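Local coordinates for amidohydrolase (Xanthomonas campestris pv. campestris, PDB 4DZH), which probably deaminates adenosine-type substrates such as 5'-methylthioadenosine, as a zinc-binding amidohydrolase of the ATZ/TRZ family, at residues C14-E19 with R62-P67; L33-V38 with L49-A54; F142-A147 with T168-S173; H228-A233 with G244-A249; V264-L269 with V282-C287. All coordinates share one frame; numbering follows the deposited sequence.

Interaction 1. Residues C14-E19 with R62-P67; sequences CDLLIE and RTVSRP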
# COMPACT_ATOMS: atom_id res chain seq x y z
N CYS A 14 34.41 -3.03 19.62
CA CYS A 14 33.68 -2.20 18.67
C CYS A 14 32.53 -1.59 19.48
O CYS A 14 32.27 -2.02 20.61
CB CYS A 14 33.18 -3.03 17.50
SG CYS A 14 31.84 -4.22 17.90
N ASP A 15 31.86 -0.58 18.94
CA ASP A 15 30.88 0.19 19.73
C ASP A 15 29.59 -0.62 19.87
O ASP A 15 29.00 -0.74 20.96
CB ASP A 15 30.50 1.51 19.01
CG ASP A 15 31.60 2.58 19.05
OD1 ASP A 15 32.62 2.41 19.75
OD2 ASP A 15 31.43 3.62 18.36
N LEU A 16 29.14 -1.15 18.74
CA LEU A 16 27.83 -1.78 18.66
C LEU A 16 27.90 -3.01 17.76
O LEU A 16 28.55 -2.97 16.70
CB LEU A 16 26.84 -0.77 18.07
CG LEU A 16 25.40 -1.19 17.78
CD1 LEU A 16 24.59 -1.48 19.05
CD2 LEU A 16 24.72 -0.10 16.97
N LEU A 17 27.28 -4.09 18.18
CA LEU A 17 27.07 -5.25 17.32
C LEU A 17 25.56 -5.50 17.22
O LEU A 17 24.89 -5.67 18.24
CB LEU A 17 27.76 -6.49 17.92
CG LEU A 17 27.58 -7.75 17.07
CD1 LEU A 17 28.40 -7.62 15.80
CD2 LEU A 17 27.93 -9.01 17.81
N ILE A 18 25.03 -5.53 16.01
CA ILE A 18 23.60 -5.82 15.82
C ILE A 18 23.51 -7.21 15.25
O ILE A 18 23.98 -7.44 14.15
CB ILE A 18 22.92 -4.82 14.81
CG1 ILE A 18 23.05 -3.40 15.32
CG2 ILE A 18 21.43 -5.16 14.61
CD1 ILE A 18 22.83 -2.33 14.25
N GLU A 19 22.92 -8.14 16.00
CA GLU A 19 22.71 -9.49 15.47
C GLU A 19 21.29 -9.64 14.97
O GLU A 19 20.36 -9.29 15.69
CB GLU A 19 22.99 -10.56 16.53
CG GLU A 19 24.39 -10.49 17.17
CD GLU A 19 24.47 -11.39 18.39
OE1 GLU A 19 23.39 -11.90 18.84
OE2 GLU A 19 25.60 -11.59 18.89
N ARG A 62 28.04 -2.53 23.33
CA ARG A 62 26.65 -2.94 23.45
C ARG A 62 26.25 -3.85 22.27
O ARG A 62 26.75 -3.68 21.15
CB ARG A 62 25.71 -1.72 23.58
CG ARG A 62 25.95 -0.63 22.53
CD ARG A 62 24.96 0.58 22.62
NE ARG A 62 25.38 1.54 23.65
CZ ARG A 62 24.87 2.75 23.83
NH1 ARG A 62 25.33 3.52 24.82
NH2 ARG A 62 23.92 3.19 23.02
N THR A 63 25.37 -4.82 22.53
CA THR A 63 24.92 -5.74 21.48
C THR A 63 23.41 -5.64 21.38
O THR A 63 22.74 -5.56 22.41
CB THR A 63 25.26 -7.21 21.83
OG1 THR A 63 26.69 -7.37 21.87
CG2 THR A 63 24.67 -8.18 20.80
N VAL A 64 22.88 -5.63 20.14
CA VAL A 64 21.44 -5.65 19.87
C VAL A 64 21.11 -6.94 19.13
O VAL A 64 21.64 -7.19 18.05
CB VAL A 64 21.04 -4.43 19.01
CG1 VAL A 64 19.56 -4.52 18.58
CG2 VAL A 64 21.32 -3.15 19.78
N SER A 65 20.25 -7.77 19.71
CA SER A 65 19.97 -9.03 19.08
C SER A 65 18.52 -9.05 18.62
O SER A 65 17.61 -8.87 19.44
CB SER A 65 20.22 -10.19 20.03
OG SER A 65 19.10 -10.36 20.85
N ARG A 66 18.33 -9.31 17.33
CA ARG A 66 16.99 -9.33 16.74
C ARG A 66 16.92 -10.58 15.89
O ARG A 66 17.03 -10.51 14.67
CB ARG A 66 16.80 -8.09 15.88
CG ARG A 66 16.80 -6.80 16.65
CD ARG A 66 15.59 -6.65 17.58
NE ARG A 66 15.61 -5.35 18.25
CZ ARG A 66 16.12 -5.10 19.46
NH1 ARG A 66 16.67 -6.08 20.21
NH2 ARG A 66 16.08 -3.87 19.97
N PRO A 67 16.81 -11.75 16.53
CA PRO A 67 16.93 -12.99 15.76
C PRO A 67 15.78 -13.24 14.77
O PRO A 67 15.93 -14.10 13.89
CB PRO A 67 16.95 -14.06 16.85
CG PRO A 67 16.27 -13.41 18.01
CD PRO A 67 16.62 -11.99 17.97
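Leu16 and Val64 meet on one face of a parallel strand pair. Methyl CD1 of Leu16 lies 3.7 Å from CG2 of Val64, and the two side chains run past each other at a slant. Leu16 CG is anti to the backbone N (chi1 175°). In one of the two conformers of Arg62, Leu16 CD1 also lies 3.8 Å from Arg62 CG. Ile18 sits on the same face, in register with Val64, but only loosely packed against it. Trp414 of strand 410-415 covers Leu16, Ile18 and Val64 together.

The other face carries Leu17, Glu19, Thr63 and Ser65. The extended Glu19 side chain comes up across the strand. Its OE2 lies 4.0 Å from methyl CG2 of Thr63, and its OE1 lies 3.8 Å from CB of Ser65. These are van der Waals contacts; the charge of Glu19 is met by a salt bridge to Arg55.

Between the faces, the backbones of 16-19 and 63-66 run 8° from parallel. Leu17 N bonds to Arg62 O at 3.0 Å, and Val64 N returns to Leu17 O at 2.8 Å. Glu19 N to Val64 O and Arg66 N to Glu19 O continue the alternation. The backbone thus supplies the polar bonds of this edge pairing in the small four-stranded sheet, while the side chains add a largely apolar face and a mixed one.

Interaction 2. Residues L33-V38 with L49-A54; sequences LEDHAV and LPTADA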
# COMPACT_ATOMS: atom_id res chain seq x y z
N LEU A 33 21.83 -12.80 3.75
CA LEU A 33 22.73 -13.48 4.67
C LEU A 33 21.99 -13.91 5.91
O LEU A 33 21.63 -13.10 6.75
CB LEU A 33 23.86 -12.53 5.08
CG LEU A 33 24.55 -11.84 3.92
CD1 LEU A 33 25.52 -10.79 4.45
CD2 LEU A 33 25.25 -12.90 3.07
N GLU A 34 21.80 -15.21 6.05
CA GLU A 34 21.09 -15.72 7.19
C GLU A 34 21.98 -15.75 8.45
O GLU A 34 23.14 -16.12 8.38
CB GLU A 34 20.62 -17.12 6.86
CG GLU A 34 19.83 -17.78 7.94
CD GLU A 34 18.78 -18.73 7.36
OE1 GLU A 34 18.96 -19.15 6.19
OE2 GLU A 34 17.78 -19.03 8.05
N ASP A 35 21.43 -15.35 9.60
CA ASP A 35 22.14 -15.44 10.88
C ASP A 35 23.48 -14.71 10.87
O ASP A 35 24.53 -15.31 11.14
CB ASP A 35 22.33 -16.91 11.29
CG ASP A 35 22.70 -17.09 12.77
OD1 ASP A 35 22.47 -16.15 13.57
OD2 ASP A 35 23.20 -18.18 13.14
N HIS A 36 23.43 -13.41 10.56
CA HIS A 36 24.62 -12.58 10.40
C HIS A 36 24.52 -11.36 11.31
O HIS A 36 23.42 -11.02 11.79
CB HIS A 36 24.74 -12.10 8.96
CG HIS A 36 25.57 -12.97 8.07
ND1 HIS A 36 25.27 -14.29 7.82
CD2 HIS A 36 26.72 -12.71 7.39
CE1 HIS A 36 26.16 -14.79 6.99
NE2 HIS A 36 27.06 -13.86 6.72
N ALA A 37 25.65 -10.70 11.54
CA ALA A 37 25.73 -9.54 12.42
C ALA A 37 26.49 -8.41 11.75
O ALA A 37 27.24 -8.64 10.79
CB ALA A 37 26.41 -9.93 13.74
N VAL A 38 26.29 -7.20 12.25
CA VAL A 38 26.93 -6.02 11.69
C VAL A 38 27.57 -5.28 12.82
O VAL A 38 26.90 -4.91 13.79
CB VAL A 38 25.90 -5.09 10.96
CG1 VAL A 38 26.57 -3.76 10.51
CG2 VAL A 38 25.36 -5.80 9.78
N LEU A 49 29.25 -10.19 8.94
CA LEU A 49 29.79 -11.54 9.01
C LEU A 49 28.84 -12.44 9.77
O LEU A 49 27.94 -11.96 10.46
CB LEU A 49 31.18 -11.48 9.68
CG LEU A 49 31.31 -11.27 11.19
CD1 LEU A 49 32.78 -11.54 11.58
CD2 LEU A 49 30.92 -9.89 11.66
N PRO A 50 29.03 -13.78 9.66
CA PRO A 50 28.16 -14.68 10.42
C PRO A 50 28.19 -14.36 11.92
O PRO A 50 29.26 -14.01 12.44
CB PRO A 50 28.77 -16.06 10.15
CG PRO A 50 29.39 -15.92 8.80
CD PRO A 50 29.94 -14.50 8.76
N THR A 51 27.06 -14.45 12.60
CA THR A 51 26.98 -14.06 14.00
C THR A 51 27.92 -14.88 14.92
O THR A 51 28.49 -14.35 15.88
CB THR A 51 25.54 -14.10 14.49
OG1 THR A 51 24.82 -13.06 13.80
CG2 THR A 51 25.46 -13.86 15.96
N ALA A 52 28.09 -16.15 14.61
CA ALA A 52 29.02 -16.98 15.37
C ALA A 52 30.43 -16.44 15.19
O ALA A 52 31.17 -16.33 16.17
CB ALA A 52 28.92 -18.42 14.93
N ASP A 53 30.80 -16.10 13.95
CA ASP A 53 32.12 -15.53 13.66
C ASP A 53 32.29 -14.18 14.34
O ASP A 53 33.39 -13.80 14.74
CB ASP A 53 32.32 -15.34 12.14
CG ASP A 53 32.52 -16.66 11.40
OD1 ASP A 53 32.40 -17.74 12.03
OD2 ASP A 53 32.79 -16.62 10.17
N ALA A 54 31.21 -13.42 14.45
CA ALA A 54 31.27 -12.10 15.05
C ALA A 54 31.44 -12.13 16.56
O ALA A 54 32.09 -11.25 17.14
CB ALA A 54 30.02 -11.30 14.68
O HOH W 1 22.36 -13.68 13.57
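His36 and Ala37 pair antiparallel with Pro50 and Leu49, and Ala37 N to Leu49 O (2.8 Å) and Leu49 N to Ala37 O (3.1 Å) close the hydrogen-bonded pair. One residue earlier, Asp35 O accepts Thr51 N at 3.0 Å in a nearly straight bond, 175° at the hydrogen. The second segment turns into a helix here, with Pro50 at its N-cap.

The His36 imidazole lies alongside Pro50, the two side chains pointing the same way. CA of Pro50 stands 3.8 Å from the ring centroid and only 3° off the normal, a CH-pi contact over the face. Leu33 CB covers the opposite face. The ring's rotation is fixed by ND1, which donates to Glu34 O at 2.9 Å; that oxygen lies in the ring plane. The imidazole is therefore sandwiched and tied at one edge.

Thr51 turns its hydroxyl toward the strand. OG1 is anti to the carbonyl carbon (chi1 -67°), which sets it 3.5 Å from CB of Ala37. A water lies between Thr51 OG1 and Asp35 OD1, so close to both that the details of its bonding are doubtful. Farther along the helix, CB of Ala54 packs on CB of Ala37.

The contact belongs to the hairpin of strands 36-41 and 44-50, at the point where its second strand runs into helix 51-57. Strand 16-20 lies on the other side of strand 36-41, and its Leu17 and Glu19 touch Ala37. Glu19 touches Thr51 as well.

Interaction 3. Residues F142-A147 with T168-S173; sequences FADVQA and TAWASS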
# COMPACT_ATOMS: atom_id res chain seq x y z
N PHE A 142 12.20 27.60 2.83
CA PHE A 142 12.81 27.60 4.17
C PHE A 142 13.71 26.38 4.38
O PHE A 142 13.72 25.78 5.46
CB PHE A 142 11.79 27.80 5.30
CG PHE A 142 11.10 29.15 5.23
CD1 PHE A 142 9.98 29.34 4.41
CD2 PHE A 142 11.62 30.23 5.92
CE1 PHE A 142 9.39 30.57 4.32
CE2 PHE A 142 11.03 31.47 5.83
CZ PHE A 142 9.91 31.65 5.03
N ALA A 143 14.51 26.10 3.35
CA ALA A 143 15.50 25.03 3.40
C ALA A 143 16.47 25.22 4.54
O ALA A 143 16.97 24.23 5.08
CB ALA A 143 16.26 24.93 2.06
N ASP A 144 16.73 26.49 4.94
CA ASP A 144 17.64 26.75 6.06
C ASP A 144 17.11 26.12 7.35
O ASP A 144 17.84 25.44 8.09
CB ASP A 144 17.91 28.25 6.24
CG ASP A 144 16.65 29.09 6.46
OD1 ASP A 144 15.52 28.66 6.13
OD2 ASP A 144 16.79 30.23 6.99
N VAL A 145 15.81 26.28 7.60
CA VAL A 145 15.18 25.71 8.77
C VAL A 145 15.18 24.18 8.65
O VAL A 145 15.52 23.48 9.61
CB VAL A 145 13.72 26.19 8.87
CG1 VAL A 145 12.98 25.44 9.96
CG2 VAL A 145 13.67 27.73 9.09
N GLN A 146 14.89 23.67 7.45
CA GLN A 146 14.86 22.22 7.29
C GLN A 146 16.21 21.57 7.58
O GLN A 146 16.26 20.55 8.25
CB GLN A 146 14.45 21.85 5.88
CG GLN A 146 13.02 22.31 5.62
CD GLN A 146 12.52 21.78 4.28
OE1 GLN A 146 13.06 22.14 3.22
NE2 GLN A 146 11.48 20.95 4.32
N ALA A 147 17.27 22.14 7.04
CA ALA A 147 18.61 21.59 7.27
C ALA A 147 18.90 21.55 8.77
O ALA A 147 19.35 20.52 9.29
CB ALA A 147 19.67 22.41 6.51
N THR A 168 7.70 34.61 -3.07
CA THR A 168 7.07 33.89 -1.97
C THR A 168 7.67 34.46 -0.70
O THR A 168 8.55 35.33 -0.74
CB THR A 168 7.41 32.39 -2.00
OG1 THR A 168 8.83 32.23 -1.94
CG2 THR A 168 6.87 31.74 -3.27
N ALA A 169 7.21 33.95 0.44
CA ALA A 169 7.72 34.38 1.73
C ALA A 169 9.22 34.07 1.86
O ALA A 169 9.96 34.77 2.56
CB ALA A 169 6.95 33.68 2.83
N TRP A 170 9.64 33.00 1.18
CA TRP A 170 11.05 32.62 1.18
C TRP A 170 11.98 33.64 0.49
O TRP A 170 13.07 33.98 0.99
CB TRP A 170 11.18 31.24 0.54
CG TRP A 170 12.57 30.70 0.42
CD1 TRP A 170 13.17 30.29 -0.74
CD2 TRP A 170 13.53 30.47 1.47
NE1 TRP A 170 14.44 29.84 -0.48
CE2 TRP A 170 14.69 29.94 0.86
CE3 TRP A 170 13.53 30.71 2.85
CZ2 TRP A 170 15.83 29.60 1.59
CZ3 TRP A 170 14.68 30.36 3.58
CH2 TRP A 170 15.81 29.81 2.94
N ALA A 171 11.56 34.15 -0.65
CA ALA A 171 12.39 35.05 -1.44
C ALA A 171 11.51 35.78 -2.44
O ALA A 171 10.60 35.19 -3.05
CB ALA A 171 13.45 34.27 -2.18
N SER A 172 11.75 37.07 -2.62
CA SER A 172 10.87 37.83 -3.50
C SER A 172 11.49 38.16 -4.87
O SER A 172 10.81 38.71 -5.76
CB SER A 172 10.36 39.08 -2.77
OG SER A 172 11.42 39.98 -2.51
N SER A 173 12.76 37.82 -5.06
CA SER A 173 13.45 38.11 -6.31
C SER A 173 14.41 37.00 -6.68
O SER A 173 14.77 36.19 -5.81
CB SER A 173 14.23 39.42 -6.23
OG SER A 173 15.35 39.31 -5.33
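Ala169 and Trp170 bring the second segment against Phe142. Before them, Thr168 shapes the loop: its N bonds to Ala171 O, and its OG1 takes a weak bond from Trp170 N and a further one with Tyr177 OH. Ala169 meets the far end of the phenyl ring, with its CB 4.2 Å from CZ of Phe142.

Trp170 carries most of the contact. With chi1 at 179°, the indole leaves opposite the backbone N and extends along the start of helix 143-152. CA of Phe142 lies over the six-membered ring, 3.7 Å from the centroid, in a CH-pi contact. The backbone nitrogens of Phe142 and Ala143 lie over that same face. The phenyl and indole side chains slide past each other in opposite directions. Their planes stand at 58°, an oblique pairing in which CE3 of Trp170 sits 3.6 Å from CD2 of Phe142.

The start of helix 143-152 and the loop before helix 174-188 both follow the C-terminal ends of strands of the TIM barrel. Phe142 is the N-cap residue of the helix that follows strand 133-139, and Trp170 belongs to the loop between strand 156-163 and helix 174-188. The contact thus joins two successive beta-alpha units of the barrel.

Asp144 OD1 approaches the six-membered ring obliquely, 3.2 Å from CZ3 of Trp170, with the carboxylate and ring planes 57° apart. The same OD1 receives a weak bond from Val145 N. Arg180 of helix 174-188 makes a cation-pi contact with Trp170 and hydrogen-bonds to its carbonyl. Beyond Ala171, Ser173 OG caps helix 174-188 by accepting Glu176 N.

Interaction 4. Residues H228-A233 with G244-A249; sequences HTHETA and GQRPLA. With ZN (zinc ion), chain E.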
# COMPACT_ATOMS: atom_id res chain seq x y z
N HIS A 228 11.50 18.64 -10.71
CA HIS A 228 10.30 18.01 -11.28
C HIS A 228 10.34 18.07 -12.80
O HIS A 228 10.36 19.18 -13.36
CB HIS A 228 9.01 18.70 -10.83
CG HIS A 228 8.78 18.72 -9.34
ND1 HIS A 228 8.83 19.89 -8.63
CD2 HIS A 228 8.39 17.76 -8.47
CE1 HIS A 228 8.51 19.64 -7.37
NE2 HIS A 228 8.25 18.36 -7.24
N THR A 229 10.32 16.92 -13.47
CA THR A 229 10.54 16.89 -14.93
C THR A 229 9.55 15.97 -15.65
O THR A 229 9.47 14.77 -15.35
CB THR A 229 11.96 16.41 -15.24
OG1 THR A 229 12.93 17.17 -14.50
CG2 THR A 229 12.30 16.54 -16.76
N HIS A 230 8.82 16.49 -16.65
CA HIS A 230 7.91 15.64 -17.44
C HIS A 230 6.87 14.90 -16.57
O HIS A 230 6.54 13.72 -16.79
CB HIS A 230 8.67 14.64 -18.34
CG HIS A 230 9.22 15.26 -19.59
ND1 HIS A 230 9.20 14.60 -20.80
CD2 HIS A 230 9.82 16.46 -19.81
CE1 HIS A 230 9.75 15.38 -21.73
NE2 HIS A 230 10.14 16.51 -21.15
N GLU A 231 6.34 15.63 -15.59
CA GLU A 231 5.38 15.06 -14.68
C GLU A 231 4.01 14.86 -15.33
O GLU A 231 3.25 13.95 -15.00
CB GLU A 231 5.29 15.94 -13.42
CG GLU A 231 4.29 15.35 -12.41
CD GLU A 231 4.19 16.12 -11.12
OE1 GLU A 231 4.68 17.26 -11.08
OE2 GLU A 231 3.64 15.54 -10.13
N THR A 232 3.66 15.73 -16.30
CA THR A 232 2.31 15.66 -16.86
C THR A 232 2.33 15.89 -18.37
O THR A 232 3.27 16.52 -18.88
CB THR A 232 1.33 16.69 -16.23
OG1 THR A 232 1.74 18.03 -16.54
CG2 THR A 232 1.25 16.56 -14.70
N ALA A 233 1.33 15.32 -19.05
CA ALA A 233 1.04 15.62 -20.44
C ALA A 233 0.95 17.12 -20.68
O ALA A 233 1.49 17.62 -21.70
CB ALA A 233 -0.26 14.93 -20.88
N GLY A 244 8.69 25.55 -28.35
CA GLY A 244 8.80 24.79 -29.58
C GLY A 244 9.42 23.42 -29.41
O GLY A 244 9.68 22.73 -30.39
N GLN A 245 9.58 22.99 -28.15
CA GLN A 245 10.43 21.86 -27.77
C GLN A 245 9.82 21.14 -26.54
O GLN A 245 9.26 21.80 -25.69
CB GLN A 245 11.74 22.45 -27.22
CG GLN A 245 12.93 22.27 -28.09
CD GLN A 245 14.18 22.87 -27.51
OE1 GLN A 245 14.14 23.83 -26.71
NE2 GLN A 245 15.31 22.31 -27.90
N ARG A 246 9.97 19.82 -26.44
CA ARG A 246 9.65 19.10 -25.20
C ARG A 246 10.56 19.65 -24.09
O ARG A 246 11.65 20.13 -24.36
CB ARG A 246 9.89 17.59 -25.33
CG ARG A 246 8.97 16.82 -26.27
CD ARG A 246 9.57 15.44 -26.59
NE ARG A 246 9.63 14.50 -25.44
CZ ARG A 246 8.59 13.78 -25.03
NH1 ARG A 246 7.42 13.94 -25.65
NH2 ARG A 246 8.71 12.91 -23.99
N PRO A 247 10.13 19.53 -22.80
CA PRO A 247 10.98 20.12 -21.76
C PRO A 247 12.38 19.49 -21.69
O PRO A 247 13.34 20.22 -21.49
CB PRO A 247 10.19 19.85 -20.45
CG PRO A 247 8.78 19.79 -20.89
CD PRO A 247 8.79 19.18 -22.30
N LEU A 248 12.50 18.17 -21.85
CA LEU A 248 13.83 17.57 -21.78
C LEU A 248 14.75 18.13 -22.89
O LEU A 248 15.94 18.33 -22.66
CB LEU A 248 13.75 16.04 -21.79
CG LEU A 248 13.66 15.41 -20.39
CD1 LEU A 248 13.25 13.95 -20.53
CD2 LEU A 248 15.01 15.62 -19.66
N ALA A 249 14.19 18.40 -24.06
CA ALA A 249 14.96 19.01 -25.15
C ALA A 249 15.46 20.41 -24.78
O ALA A 249 16.63 20.77 -25.02
CB ALA A 249 14.12 19.05 -26.43
ZN ZN E . 7.22 17.11 -5.79
O HOH W 2 5.74 16.79 -7.14
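His230 NE2 accepts Leu248 N at 3.0 Å, while the ring's other nitrogen, ND1, bonds to Gln268 O. The imidazole is thus held at both nitrogens, in the loop at the C-terminal end of strand 225-229 of the TIM barrel. The donor is a backbone N-H in the first turn of helix 247-254, so the ring gives that helix start an acceptor. The bond is bent, 146° at the hydrogen, and Leu248 N stands 26° out of the imidazole plane.

Three side chains surround the ring. Leu248 comes over one face: its CD1 stands 4.0 Å from the centroid and almost on the ring normal, a CH-pi contact. Pro247 packs against the NE2 and CD2 side, with CB 3.5 Å from His230 CD2. Arg246 bends at chi3 and brings its guanidinium beside the ring at 67° to its plane. There NH2 lies near the ring edge, 3.5 Å from His230 CE1. The charge of Arg246 is paired with Glu273. Next to the ring, the methyl CG2 of Thr229 packs crosswise on Leu248.

The same loop leads back to the metal. His228, two residues earlier near the end of the strand, binds the zinc ion with His79, His81 and Asp316. The Glu235 carboxylate accepts the backbone N-H groups of His230 and Glu231, one on each oxygen. His228 ND1 is bonded to His201 O, and this turns the opposite nitrogen to the metal: NE2 of His228 lies 2.2 Å from the zinc ion, which also carries a water at 2.0 Å.

Interaction 5. Residues V264-L269 with V282-C287; sequences VHMTQL and VSVVHC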
# COMPACT_ATOMS: atom_id res chain seq x y z
N VAL A 264 12.61 14.22 -11.39
CA VAL A 264 11.51 13.62 -10.62
C VAL A 264 10.24 13.44 -11.45
O VAL A 264 9.86 14.32 -12.25
CB VAL A 264 11.23 14.49 -9.39
CG1 VAL A 264 10.17 13.81 -8.50
CG2 VAL A 264 12.54 14.68 -8.61
N HIS A 265 9.63 12.28 -11.32
CA HIS A 265 8.32 11.92 -11.92
C HIS A 265 8.47 11.25 -13.26
O HIS A 265 8.30 10.05 -13.40
CB HIS A 265 7.29 13.06 -11.92
CG HIS A 265 6.91 13.55 -10.54
ND1 HIS A 265 6.37 12.72 -9.58
CD2 HIS A 265 6.98 14.79 -9.99
CE1 HIS A 265 6.12 13.43 -8.48
NE2 HIS A 265 6.50 14.68 -8.69
N MET A 266 8.80 12.07 -14.25
CA MET A 266 9.19 11.54 -15.55
C MET A 266 8.15 10.55 -16.08
O MET A 266 8.52 9.43 -16.51
CB MET A 266 10.61 10.95 -15.44
CG MET A 266 11.72 11.96 -15.12
SD MET A 266 12.16 12.90 -16.61
CE MET A 266 13.62 11.96 -17.13
N THR A 267 6.86 10.92 -16.05
CA THR A 267 5.75 10.07 -16.53
C THR A 267 5.58 10.11 -18.04
O THR A 267 5.13 9.15 -18.66
CB THR A 267 4.38 10.43 -15.93
OG1 THR A 267 4.02 11.74 -16.30
CG2 THR A 267 4.40 10.32 -14.37
N GLN A 268 5.89 11.26 -18.61
CA GLN A 268 5.74 11.47 -20.05
C GLN A 268 7.12 11.31 -20.72
O GLN A 268 7.88 12.28 -20.73
CB GLN A 268 5.24 12.89 -20.29
CG GLN A 268 3.98 13.32 -19.54
CD GLN A 268 2.79 12.44 -19.83
OE1 GLN A 268 2.29 12.41 -20.96
NE2 GLN A 268 2.32 11.73 -18.83
N LEU A 269 7.45 10.13 -21.28
CA LEU A 269 8.83 9.85 -21.78
C LEU A 269 9.01 9.05 -23.12
O LEU A 269 8.25 8.13 -23.37
CB LEU A 269 9.66 9.07 -20.76
CG LEU A 269 10.34 9.64 -19.51
CD1 LEU A 269 11.28 8.61 -18.87
CD2 LEU A 269 11.09 10.96 -19.78
N VAL A 282 21.95 10.65 -15.62
CA VAL A 282 20.82 11.27 -14.95
C VAL A 282 20.16 10.24 -14.05
O VAL A 282 20.06 9.05 -14.43
CB VAL A 282 19.77 11.71 -15.95
CG1 VAL A 282 18.57 12.36 -15.25
CG2 VAL A 282 20.39 12.75 -16.92
N SER A 283 19.73 10.68 -12.85
CA SER A 283 18.88 9.81 -12.02
C SER A 283 17.40 10.17 -12.18
O SER A 283 17.04 11.34 -12.28
CB SER A 283 19.27 9.87 -10.55
OG SER A 283 20.57 9.37 -10.33
N VAL A 284 16.54 9.16 -12.19
CA VAL A 284 15.10 9.38 -12.21
C VAL A 284 14.55 8.97 -10.84
O VAL A 284 14.84 7.86 -10.35
CB VAL A 284 14.40 8.60 -13.34
CG1 VAL A 284 12.93 8.69 -13.24
CG2 VAL A 284 14.81 9.22 -14.70
N VAL A 285 13.77 9.85 -10.23
CA VAL A 285 12.99 9.46 -9.03
C VAL A 285 11.53 9.17 -9.40
O VAL A 285 10.79 10.04 -9.89
CB VAL A 285 13.02 10.56 -7.98
CG1 VAL A 285 12.23 10.05 -6.75
CG2 VAL A 285 14.47 10.91 -7.61
N HIS A 286 11.12 7.93 -9.12
CA HIS A 286 9.77 7.45 -9.37
C HIS A 286 8.91 7.61 -8.12
O HIS A 286 9.27 7.12 -7.05
CB HIS A 286 9.90 5.99 -9.81
CG HIS A 286 8.62 5.31 -10.20
ND1 HIS A 286 7.57 5.95 -10.84
CD2 HIS A 286 8.22 4.02 -10.03
CE1 HIS A 286 6.59 5.08 -11.05
NE2 HIS A 286 6.97 3.90 -10.57
N CYS A 287 7.79 8.31 -8.28
CA CYS A 287 6.80 8.58 -7.23
C CYS A 287 5.44 8.02 -7.70
O CYS A 287 4.52 8.77 -8.08
CB CYS A 287 6.71 10.09 -7.00
SG CYS A 287 8.27 10.85 -6.50
O HOH W 3 7.32 8.73 -11.26
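Cys287 packs against both Val264 and His265. Its CB lies 3.7 Å from CE1 of His265, and its SG is 4.0 Å from CG1 of Val264. The sulfur stands obliquely to the imidazole, 4.5 Å from the centroid. Val264 CG1 itself covers a face of the His265 ring, so the ring rests on its own neighbour while Cys287 approaches it at a slant.

Next along the strands, Val264 and Val285 lie side by side and point the same way, CG2 to CB at 4.2 Å. Met266 reaches across to Val284. The Met266 chain bends at chi2 and again at chi3 (-97°), which brings CE to 3.9 Å from CG2 of Val284.

Behind these side chains is one straight backbone bond, His265 N to Val285 O at 2.9 Å. It joins strands 261-265 and 283-286, the two parallel strands of a beta-alpha-beta unit of the TIM barrel that are linked through helix 271-280. Beyond this bond a water bridges the two segments. It donates to His265 O at 2.7 Å, accepts Cys287 N, and is hydrogen-bonded to His286 ND1, in the plane of that ring.

Further out, the contact faces the metal centre. His79, a zinc ligand, touches Val264, Val285 and Cys287, and its ring meets that of His265 at about 80°. The His265 side chain also touches Glu231 and Asp316 and comes within about 4 Å of a zinc ion. Thr267 OG1 hydrogen-bonds to Glu231 O, tying the loop after strand 261-265 to the one after strand 225-229.

In the fold
Interactions 1 and 2 belong to the same small outer sheet, where strands 16-20 and 36-41 are neighbours, with 2 nested inside the loop that 1 closes. Both are partly buried and rely mainly on backbone bonds; 2 adds a histidine packed on proline. They lie far from the metals. Interactions 3, 4 and 5 are buried contacts of the barrel. Interaction 3 is aromatic and apolar on the periphery, and has no backbone pairing. Interactions 4 and 5 are neighbours around strands 225-229 and 261-265, and His230 ND1 to Gln268 O joins them. Interaction 4 holds a zinc ligand, and interaction 5 packs beside the zinc site.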